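Side-chain contacts in beta-glucosidase (Chaetomella raphigera, PDB 6JXG), which probably hydrolyses terminal, non-reducing beta-D-glucosyl residues, releasing beta-D-glucose, as a secreted family 3 glycoside hydrolase of cellulose degradation: residues Ser27-Val32 and Ser279-Met284; Val32-Glu35 and Cys39-Asn42; Ala234-Thr239 and Ala245-Ala250; Asp258-Tyr261 and Ser265-Leu268. All coordinates share one frame; numbering follows the deposited sequence.

Contact 1. Residues Ser27-Val32 and Ser279-Met284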
loop_
_atom_site.group_PDB
_atom_site.type_symbol
_atom_site.label_atom_id
_atom_site.label_comp_id
_atom_site.label_asym_id
_atom_site.label_seq_id
_atom_site.Cartn_x
_atom_site.Cartn_y
_atom_site.Cartn_z
ATOM N N SER A 27 2.223 -2.520 32.428
ATOM C CA SER A 27 3.494 -2.424 31.698
ATOM C C SER A 27 3.357 -3.069 30.309
ATOM O O SER A 27 4.150 -2.724 29.433
ATOM C CB SER A 27 4.670 -3.058 32.499
ATOM O OG SER A 27 4.520 -4.488 32.543
ATOM N N ILE A 28 2.359 -3.953 30.135
ATOM C CA ILE A 28 2.085 -4.583 28.868
ATOM C C ILE A 28 1.342 -3.638 27.886
ATOM O O ILE A 28 1.529 -3.720 26.688
ATOM C CB ILE A 28 1.296 -5.887 29.043
ATOM C CG1 ILE A 28 2.192 -6.947 29.673
ATOM C CG2 ILE A 28 0.861 -6.527 27.730
ATOM C CD1 ILE A 28 1.470 -8.225 30.146
ATOM N N VAL A 29 0.626 -2.654 28.430
ATOM C CA VAL A 29 -0.213 -1.812 27.633
ATOM C C VAL A 29 0.413 -0.425 27.433
ATOM O O VAL A 29 -0.072 0.402 26.629
ATOM C CB VAL A 29 -1.520 -1.853 28.475
ATOM C CG1 VAL A 29 -1.897 -0.590 29.109
ATOM C CG2 VAL A 29 -2.499 -2.992 28.138
ATOM N N THR A 30 1.507 -0.144 28.121
ATOM C CA THR A 30 2.074 1.181 28.156
ATOM C C THR A 30 3.490 1.125 27.654
ATOM O O THR A 30 4.346 0.475 28.213
ATOM C CB THR A 30 2.099 1.788 29.576
ATOM O OG1 THR A 30 0.845 1.588 30.208
ATOM C CG2 THR A 30 2.489 3.276 29.550
ATOM N N GLY A 31 3.711 1.806 26.524
ATOM C CA GLY A 31 5.025 1.897 25.957
ATOM C C GLY A 31 6.029 2.421 26.969
ATOM O O GLY A 31 5.687 3.265 27.824
ATOM N N VAL A 32 7.291 2.012 26.799
ATOM C CA VAL A 32 8.367 2.416 27.785
ATOM C C VAL A 32 8.848 3.851 27.633
ATOM O O VAL A 32 9.551 4.346 28.505
ATOM C CB VAL A 32 9.611 1.512 27.731
ATOM C CG1 VAL A 32 9.223 0.099 28.038
ATOM C CG2 VAL A 32 10.324 1.616 26.406
ATOM N N SER A 279 -11.953 -4.603 34.067
ATOM C CA SER A 279 -12.225 -5.467 32.942
ATOM C C SER A 279 -11.652 -4.917 31.600
ATOM O O SER A 279 -11.294 -5.702 30.673
ATOM C CB SER A 279 -13.717 -5.686 32.811
ATOM O OG SER A 279 -14.342 -4.452 32.487
ATOM N N ARG A 280 -11.550 -3.604 31.515
ATOM C CA ARG A 280 -11.054 -2.954 30.297
ATOM C C ARG A 280 -9.553 -3.210 30.179
ATOM O O ARG A 280 -9.049 -3.663 29.129
ATOM C CB ARG A 280 -11.417 -1.452 30.254
ATOM C CG ARG A 280 -10.956 -0.715 28.932
ATOM C CD ARG A 280 -11.792 -1.087 27.700
ATOM N NE ARG A 280 -11.192 -2.165 26.963
ATOM C CZ ARG A 280 -10.072 -2.019 26.225
ATOM N NH1 ARG A 280 -9.537 -0.830 26.040
ATOM N NH2 ARG A 280 -9.538 -3.062 25.627
ATOM N N LEU A 281 -8.830 -2.989 31.258
ATOM C CA LEU A 281 -7.365 -3.354 31.229
ATOM C C LEU A 281 -7.104 -4.867 30.988
ATOM O O LEU A 281 -6.212 -5.274 30.224
ATOM C CB LEU A 281 -6.651 -2.906 32.520
ATOM C CG LEU A 281 -5.211 -3.317 32.809
ATOM C CD1 LEU A 281 -4.268 -2.834 31.712
ATOM C CD2 LEU A 281 -4.787 -2.751 34.145
ATOM N N ASP A 282 -7.906 -5.704 31.627
ATOM C CA ASP A 282 -7.825 -7.131 31.449
ATOM C C ASP A 282 -8.061 -7.471 29.986
ATOM O O ASP A 282 -7.356 -8.330 29.439
ATOM C CB ASP A 282 -8.848 -7.863 32.317
ATOM C CG ASP A 282 -8.487 -7.820 33.822
ATOM O OD1 ASP A 282 -7.382 -7.388 34.193
ATOM O OD2 ASP A 282 -9.319 -8.283 34.648
ATOM N N ASP A 283 -9.010 -6.792 29.356
ATOM C CA ASP A 283 -9.350 -7.054 27.970
ATOM C C ASP A 283 -8.171 -6.647 27.078
ATOM O O ASP A 283 -7.794 -7.372 26.191
ATOM C CB ASP A 283 -10.603 -6.299 27.568
ATOM C CG ASP A 283 -11.010 -6.589 26.157
ATOM O OD1 ASP A 283 -11.511 -7.692 25.912
ATOM O OD2 ASP A 283 -10.770 -5.752 25.297
ATOM N N MET A 284 -7.536 -5.535 27.386
ATOM C CA MET A 284 -6.377 -5.045 26.615
ATOM C C MET A 284 -5.259 -6.063 26.606
ATOM O O MET A 284 -4.719 -6.417 25.581
ATOM C CB MET A 284 -5.820 -3.783 27.249
ATOM C CG MET A 284 -6.618 -2.528 27.164
ATOM S SD MET A 284 -5.698 -1.276 28.153
ATOM C CE MET A 284 -6.793 0.067 28.324
#
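V29, the last residue of helix 22-29, pushes its branched side chain against M284 and L281 of helix 278-294. It is a helix-on-helix contact in the N-terminal, TIM-barrel-type part of this family 3 glycosidase, buried and wholly apolar across the interface. The CG2 methyl does most of the touching, lying 3.5 Å from M284 CB. The same methyl also meets M284 SD, at 3.6 Å. M284 CB meets V29 near the helix backbone, and the extended chain beyond it (chi2 175°) carries SD past the same valine, the two side chains crossing at about a right angle. L281 comes in from the preceding turn of its helix. With CG anti to the backbone N (chi1 172°), it sends CD1 to within 4.0 Å of V29 CG2. A compact beta-branched residue suits this place, since both methyls find apolar partners, CG2 at M284 CB and SD, CG1 at SD and L281 CD1, while the flexible methionine can follow their outline. Cutting V29 back to an alanine removes both methyls and is likely to leave a gap beside M284 SD and L281 CD1, with the methionine chain freer to turn. W263 and L267 also pack on V29. Toward the partly exposed flank of helix 278-294, R280 NH2 meets D283 OD2 at 3.0 Å in a salt bridge that uses the anti lone pair of the carboxylate oxygen.

Contact 2. Residues Val32-Glu35 and Cys39-Asn42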
loop_
_atom_site.group_PDB
_atom_site.type_symbol
_atom_site.label_atom_id
_atom_site.label_comp_id
_atom_site.label_asym_id
_atom_site.label_seq_id
_atom_site.Cartn_x
_atom_site.Cartn_y
_atom_site.Cartn_z
ATOM N N VAL A 32 7.291 2.012 26.799
ATOM C CA VAL A 32 8.367 2.416 27.785
ATOM C C VAL A 32 8.848 3.851 27.633
ATOM O O VAL A 32 9.551 4.346 28.505
ATOM C CB VAL A 32 9.611 1.512 27.731
ATOM C CG1 VAL A 32 9.223 0.099 28.038
ATOM C CG2 VAL A 32 10.324 1.616 26.406
ATOM N N GLY A 33 8.460 4.524 26.547
ATOM C CA GLY A 33 8.929 5.852 26.268
ATOM C C GLY A 33 9.647 5.926 24.942
ATOM O O GLY A 33 10.368 4.993 24.555
ATOM N N TRP A 34 9.563 7.079 24.291
ATOM C CA TRP A 34 10.238 7.286 23.002
ATOM C C TRP A 34 11.779 7.158 23.105
ATOM O O TRP A 34 12.386 7.781 23.940
ATOM C CB TRP A 34 9.831 8.636 22.446
ATOM C CG TRP A 34 10.494 9.038 21.177
ATOM C CD1 TRP A 34 11.179 10.164 20.982
ATOM C CD2 TRP A 34 10.448 8.349 19.906
ATOM N NE1 TRP A 34 11.640 10.208 19.688
ATOM C CE2 TRP A 34 11.194 9.104 19.002
ATOM C CE3 TRP A 34 9.866 7.123 19.466
ATOM C CZ2 TRP A 34 11.369 8.736 17.624
ATOM C CZ3 TRP A 34 10.055 6.713 18.101
ATOM C CH2 TRP A 34 10.834 7.523 17.190
ATOM N N GLU A 35 12.361 6.298 22.255
ATOM C CA GLU A 35 13.783 5.955 22.243
ATOM C C GLU A 35 14.345 5.322 23.475
ATOM O O GLU A 35 15.549 5.064 23.511
ATOM C CB GLU A 35 14.668 7.157 21.816
ATOM C CG GLU A 35 14.179 7.713 20.509
ATOM C CD GLU A 35 15.089 8.783 19.928
ATOM O OE1 GLU A 35 16.161 8.987 20.492
ATOM O OE2 GLU A 35 14.732 9.379 18.927
ATOM N N CYS A 39 13.723 -0.514 19.950
ATOM C CA CYS A 39 12.797 -0.483 18.814
ATOM C C CYS A 39 12.043 0.857 18.723
ATOM O O CYS A 39 12.064 1.661 19.637
ATOM C CB CYS A 39 11.816 -1.671 18.934
ATOM S SG CYS A 39 12.723 -3.242 19.083
ATOM N N VAL A 40 11.288 1.036 17.641
ATOM C CA VAL A 40 10.484 2.234 17.460
ATOM C C VAL A 40 9.509 2.394 18.621
ATOM O O VAL A 40 9.173 3.535 19.022
ATOM C CB VAL A 40 9.827 2.215 16.048
ATOM C CG1 VAL A 40 8.890 3.403 15.795
ATOM C CG2 VAL A 40 10.960 2.277 15.037
ATOM N N GLY A 41 9.063 1.268 19.123
ATOM C CA GLY A 41 8.243 1.163 20.354
ATOM C C GLY A 41 8.566 -0.111 21.101
ATOM O O GLY A 41 8.869 -1.127 20.489
ATOM N N ASN A 42 8.495 -0.050 22.422
ATOM C CA ASN A 42 8.625 -1.282 23.240
ATOM C C ASN A 42 7.734 -1.229 24.429
ATOM O O ASN A 42 7.408 -0.158 24.962
ATOM C CB ASN A 42 10.081 -1.458 23.760
ATOM C CG ASN A 42 11.074 -1.852 22.702
ATOM O OD1 ASN A 42 11.305 -3.096 22.386
ATOM N ND2 ASN A 42 11.767 -0.859 22.218
HETATM O O HOH W 1 8.270 2.675 23.203
HETATM O O HOH W 2 10.544 4.199 21.172
#
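The indole of W34 meets V40 with the rim of its six-membered ring: V40 O lies near the ring plane, 3.4 Å from CZ3. One face is covered by the neighbouring E35, whose CG sits 3.6 Å above the plane and offset toward the rim. The rings of F256 and W309 add edge-to-face contacts. V40 and G41 both face Y56, forming a classic beta bulge where the chain enters strand 41-42, an outermost strand of the mixed sheet in the TIM-barrel-type domain. The CB of W34 points away from this strand, but with CG anti to the backbone N (chi1 176°) the broad indole still brings CZ3 to V40 CG1, at 4.2 Å, the two side chains lying side by side.

At the other end the two segments, running nearly antiparallel, are tied by the backbone bond V32 N to N42 O, 2.8 Å long. Both methyls of V32 lie close to this same carbonyl oxygen, CG1 at 3.6 Å, and CG2 also touches N42 CB. With an alanine here both methyls are gone, and the N42 carbonyl and its bond to V32 N are likely to be less sheltered from solvent. G33 adopts backbone angles at which a CB would collide with the preceding carbonyl, so glycine fits the bend. Beside the bulge, C39 is held by its disulfide to C55. Water 2 accepts from E35 N at 3.0 Å and probably donates to V40 O, 2.6 Å away, an oxygen that also accepts from W233 NE1.

Contact 3. Residues Ala234-Thr239 and Ala245-Ala250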
loop_
_atom_site.group_PDB
_atom_site.type_symbol
_atom_site.label_atom_id
_atom_site.label_comp_id
_atom_site.label_asym_id
_atom_site.label_seq_id
_atom_site.Cartn_x
_atom_site.Cartn_y
_atom_site.Cartn_z
ATOM N N ALA A 234 2.257 8.833 19.822
ATOM C CA ALA A 234 1.725 9.951 20.612
ATOM C C ALA A 234 0.349 10.409 20.096
ATOM O O ALA A 234 0.035 11.612 20.144
ATOM C CB ALA A 234 2.710 11.114 20.691
ATOM N N ALA A 235 -0.452 9.470 19.586
ATOM C CA ALA A 235 -1.809 9.790 19.081
ATOM C C ALA A 235 -2.823 9.601 20.222
ATOM O O ALA A 235 -4.012 9.878 20.064
ATOM C CB ALA A 235 -2.188 8.952 17.845
ATOM N N GLN A 236 -2.355 9.160 21.414
ATOM C CA GLN A 236 -3.242 9.036 22.582
ATOM C C GLN A 236 -3.341 10.460 23.201
ATOM O O GLN A 236 -2.327 11.151 23.283
ATOM C CB GLN A 236 -2.678 8.085 23.643
ATOM C CG GLN A 236 -3.420 8.005 24.954
ATOM C CD GLN A 236 -2.745 7.072 25.957
ATOM O OE1 GLN A 236 -3.387 6.196 26.558
ATOM N NE2 GLN A 236 -1.464 7.260 26.134
ATOM N N HIS A 237 -4.524 10.860 23.644
ATOM C CA HIS A 237 -4.758 12.201 24.179
ATOM C C HIS A 237 -5.149 12.208 25.624
ATOM O O HIS A 237 -4.855 13.187 26.304
ATOM C CB HIS A 237 -5.866 12.951 23.395
ATOM C CG HIS A 237 -5.437 13.229 22.011
ATOM N ND1 HIS A 237 -4.792 14.385 21.662
ATOM C CD2 HIS A 237 -5.332 12.398 20.948
ATOM C CE1 HIS A 237 -4.393 14.304 20.403
ATOM N NE2 HIS A 237 -4.695 13.098 19.957
ATOM N N THR A 238 -5.897 11.214 26.075
ATOM C CA THR A 238 -6.324 11.153 27.478
ATOM C C THR A 238 -6.130 9.776 28.076
ATOM O O THR A 238 -6.110 8.782 27.360
ATOM C CB THR A 238 -7.834 11.521 27.608
ATOM O OG1 THR A 238 -8.682 10.457 27.170
ATOM C CG2 THR A 238 -8.145 12.766 26.792
ATOM N N THR A 239 -6.042 9.710 29.391
ATOM C CA THR A 239 -5.999 8.426 30.075
ATOM C C THR A 239 -7.327 7.629 29.876
ATOM O O THR A 239 -7.367 6.458 29.422
ATOM C CB THR A 239 -5.756 8.642 31.589
ATOM O OG1 THR A 239 -4.514 9.267 31.785
ATOM C CG2 THR A 239 -5.799 7.303 32.358
ATOM N N ALA A 245 -12.441 3.874 24.996
ATOM C CA ALA A 245 -12.743 3.798 23.555
ATOM C C ALA A 245 -12.340 2.511 22.936
ATOM O O ALA A 245 -12.841 2.159 21.881
ATOM C CB ALA A 245 -11.990 4.913 22.839
ATOM N N GLY A 246 -11.393 1.827 23.559
ATOM C CA GLY A 246 -10.920 0.545 23.119
ATOM C C GLY A 246 -9.469 0.467 22.639
ATOM O O GLY A 246 -9.106 -0.481 21.971
ATOM N N LEU A 247 -8.657 1.451 22.963
ATOM C CA LEU A 247 -7.245 1.391 22.699
ATOM C C LEU A 247 -6.674 0.264 23.595
ATOM O O LEU A 247 -7.161 0.072 24.707
ATOM C CB LEU A 247 -6.534 2.673 22.973
ATOM C CG LEU A 247 -5.046 2.822 22.707
ATOM C CD1 LEU A 247 -4.806 2.687 21.206
ATOM C CD2 LEU A 247 -4.492 4.153 23.203
ATOM N N ASP A 248 -5.666 -0.463 23.092
ATOM C CA ASP A 248 -5.006 -1.532 23.885
ATOM C C ASP A 248 -3.564 -1.275 24.213
ATOM O O ASP A 248 -3.082 -1.740 25.268
ATOM C CB ASP A 248 -5.124 -2.861 23.192
ATOM C CG ASP A 248 -6.587 -3.238 22.922
ATOM O OD1 ASP A 248 -7.382 -3.237 23.913
ATOM O OD2 ASP A 248 -6.937 -3.531 21.747
ATOM N N VAL A 249 -2.865 -0.557 23.360
ATOM C CA VAL A 249 -1.465 -0.254 23.587
ATOM C C VAL A 249 -1.138 1.198 23.229
ATOM O O VAL A 249 -1.457 1.664 22.130
ATOM C CB VAL A 249 -0.543 -1.141 22.731
ATOM C CG1 VAL A 249 0.939 -0.869 23.033
ATOM C CG2 VAL A 249 -0.847 -2.613 22.966
ATOM N N ALA A 250 -0.481 1.893 24.158
ATOM C CA ALA A 250 -0.121 3.285 23.965
ATOM C C ALA A 250 1.328 3.411 23.575
ATOM O O ALA A 250 2.193 3.109 24.388
ATOM C CB ALA A 250 -0.388 4.111 25.223
#
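L247 and A250 both approach the side-chain amide of Q236, one from each end of a short run of chain that follows helix 239-245. A245 closes that helix. G246 then breaks it with a positive phi (114°) in a Schellman motif, a conformation in which any CB would be jammed against the preceding carbonyl oxygen, so glycine is called for. L247 turns back toward Q236, and its CD2 comes to 4.1 Å from Q236 OE1, the two side chains crossing at about a right angle. The oxygen has its polar partner in S242 OG of the intervening helix, so the leucine methyl only adds packing beside a group already bonded. D248 faces the other way, its carboxylate forming salt bridges with K220 and R280. V249 likewise points away from Q236, and its backbone bonds to V229 and S231. A250 brings the chain back: its CB lies 3.5 Å from Q236 NE2 and 3.9 Å from Q236 CD. A small residue suits this place, because the amide reaches close to the backbone here. Q236 spans the distance with CG anti to the backbone N (chi1 173°) and an extended chain, which carries the amide across to A250. T238, at the N-cap of helix 239-245, caps a backbone N at its start. Strand 228-231, a capped helix, a Schellman ending and a return alongside the same strand make up the beta-alpha layout repeated in TIM-barrel domains, here with a glutamine from the loop before the helix packed against the chain that leaves it.

Contact 4. Residues Asp258-Tyr261 and Ser265-Leu268. With NAG (2-acetamido-2-deoxy-beta-D-glucopyranose), chain C.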
loop_
_atom_site.group_PDB
_atom_site.type_symbol
_atom_site.label_atom_id
_atom_site.label_comp_id
_atom_site.label_asym_id
_atom_site.label_seq_id
_atom_site.Cartn_x
_atom_site.Cartn_y
_atom_site.Cartn_z
ATOM N N ASP A 258 8.876 12.903 26.453
ATOM C CA ASP A 258 8.664 13.821 27.590
ATOM C C ASP A 258 8.567 13.192 28.975
ATOM O O ASP A 258 8.512 13.935 30.003
ATOM C CB ASP A 258 7.487 14.780 27.373
ATOM C CG ASP A 258 6.116 14.188 27.636
ATOM O OD1 ASP A 258 5.206 15.038 27.874
ATOM O OD2 ASP A 258 5.920 12.957 27.563
ATOM N N ASN A 259 8.571 11.851 29.015
ATOM C CA ASN A 259 8.617 11.104 30.249
ATOM C C ASN A 259 7.329 11.255 30.971
ATOM O O ASN A 259 7.276 11.020 32.129
ATOM C CB ASN A 259 9.807 11.553 31.128
ATOM C CG ASN A 259 10.152 10.554 32.192
ATOM O OD1 ASN A 259 9.944 9.303 32.056
ATOM N ND2 ASN A 259 10.623 11.096 33.340
ATOM N N TYR A 260 6.245 11.595 30.265
ATOM C CA TYR A 260 4.932 11.659 30.905
ATOM C C TYR A 260 4.046 10.592 30.245
ATOM O O TYR A 260 3.875 10.606 29.016
ATOM C CB TYR A 260 4.336 13.006 30.733
ATOM C CG TYR A 260 2.992 13.136 31.423
ATOM C CD1 TYR A 260 2.919 13.702 32.677
ATOM C CD2 TYR A 260 1.804 12.716 30.807
ATOM C CE1 TYR A 260 1.703 13.863 33.326
ATOM C CE2 TYR A 260 0.593 12.829 31.470
ATOM C CZ TYR A 260 0.569 13.423 32.740
ATOM O OH TYR A 260 -0.608 13.609 33.447
ATOM N N TYR A 261 3.418 9.764 31.069
ATOM C CA TYR A 261 2.692 8.562 30.622
ATOM C C TYR A 261 1.199 8.647 31.008
ATOM O O TYR A 261 0.844 8.655 32.214
ATOM C CB TYR A 261 3.325 7.282 31.221
ATOM C CG TYR A 261 4.737 7.080 30.822
ATOM C CD1 TYR A 261 5.090 6.242 29.778
ATOM C CD2 TYR A 261 5.754 7.781 31.477
ATOM C CE1 TYR A 261 6.415 6.090 29.415
ATOM C CE2 TYR A 261 7.075 7.670 31.106
ATOM C CZ TYR A 261 7.425 6.796 30.107
ATOM O OH TYR A 261 8.763 6.695 29.798
ATOM N N SER A 265 1.064 4.109 35.661
ATOM C CA SER A 265 0.413 4.352 36.953
ATOM C C SER A 265 -0.814 5.198 36.802
ATOM O O SER A 265 -1.673 5.091 37.621
ATOM C CB SER A 265 1.255 5.186 37.906
ATOM O OG SER A 265 2.461 4.611 38.126
ATOM N N ASN A 266 -0.829 6.133 35.868
ATOM C CA ASN A 266 -2.054 6.862 35.605
ATOM C C ASN A 266 -3.267 6.010 35.234
ATOM O O ASN A 266 -4.340 6.284 35.700
ATOM C CB ASN A 266 -1.857 7.897 34.522
ATOM C CG ASN A 266 -1.524 9.249 35.075
ATOM O OD1 ASN A 266 -2.075 9.661 36.078
ATOM N ND2 ASN A 266 -0.597 9.934 34.445
ATOM N N LEU A 267 -3.104 4.956 34.436
ATOM C CA LEU A 267 -4.219 4.055 34.123
ATOM C C LEU A 267 -4.679 3.286 35.368
ATOM O O LEU A 267 -5.909 3.113 35.589
ATOM C CB LEU A 267 -3.821 3.085 32.986
ATOM C CG LEU A 267 -4.846 2.058 32.507
ATOM C CD1 LEU A 267 -6.164 2.643 32.045
ATOM C CD2 LEU A 267 -4.242 1.215 31.370
ATOM N N LEU A 268 -3.724 2.824 36.174
ATOM C CA LEU A 268 -4.067 2.147 37.475
ATOM C C LEU A 268 -4.841 3.085 38.400
ATOM O O LEU A 268 -5.770 2.653 39.062
ATOM C CB LEU A 268 -2.806 1.592 38.140
ATOM C CG LEU A 268 -2.000 0.601 37.310
ATOM C CD1 LEU A 268 -0.868 -0.063 38.071
ATOM C CD2 LEU A 268 -2.931 -0.423 36.690
HETATM C C1 NAG C . -9.010 9.317 37.861
HETATM C C2 NAG C . -9.320 10.831 38.032
HETATM C C3 NAG C . -8.861 11.593 36.813
HETATM C C4 NAG C . -7.453 11.198 36.398
HETATM C C5 NAG C . -7.282 9.664 36.303
HETATM C C6 NAG C . -5.832 9.192 35.971
HETATM C C7 NAG C . -11.280 11.256 39.406
HETATM C C8 NAG C . -12.771 11.554 39.454
HETATM N N2 NAG C . -10.734 11.144 38.194
HETATM O O3 NAG C . -8.933 13.007 37.018
HETATM O O4 NAG C . -7.258 11.877 35.171
HETATM O O5 NAG C . -7.643 9.077 37.543
HETATM O O6 NAG C . -4.951 9.825 36.855
HETATM O O7 NAG C . -10.601 11.059 40.427
HETATM O O HOH W 3 1.718 7.744 34.499
#
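N266 reaches from the first turn of helix 265-272 to the backbone carbonyl of Y261, and this is the close-fitting part of the contact. The bond from ND2 to Y261 O is 2.9 Å long and almost straight (171°), with the acceptor practically in the asparagine amide plane, though the donor stands somewhat out of the Y261 carbonyl plane. Water 3 donates to the same oxygen at 2.6 Å, so two donors grip Y261 O. Asparagine suits the place because its amide offers a donor on one side and an acceptor on the other. The loop arriving at the helix is itself shaped by an Asx turn, in which Y260 N bonds to D258 OD2 at 3.0 Å. Further out the fit is loose. With CG anti to the backbone N (chi1 -178°), the exposed Y260 brings the phenol end of its ring near N266, yet its OH stays 3.8 Å from N266 ND2. Ring and amide planes are inclined by 46°, an oblique approach. The Y261 side chain takes no part in this grip; its OH bonds to V32 O. On the solvent side, N266 OD1 accepts a hydrogen bond from O6 of the N-acetylglucosamine on N273, at 3.0 Å.

Overall arrangement
All four contacts lie on the same side of the chain's centre. Contacts 1 and 3 are neighbours, their centres 10 Å apart, and are joined by the salt bridge R280 NH2 to D248 OD1 at 2.8 Å. Contact 4 is linked to contacts 1 and 2 through V32, which those two share: Y261 OH lies 2.8 Å from V32 O, a probable hydrogen bond. L267 of contact 4 packs on V29 and L268 on L281, both of contact 1. Contacts 2 and 3 do not touch, their nearest atoms being about 6 Å apart. The glycan beside contact 4 is about 12 Å, nearest atoms, from the M284 side chain of contact 1 and about 10 Å from that of Q236 in contact 3.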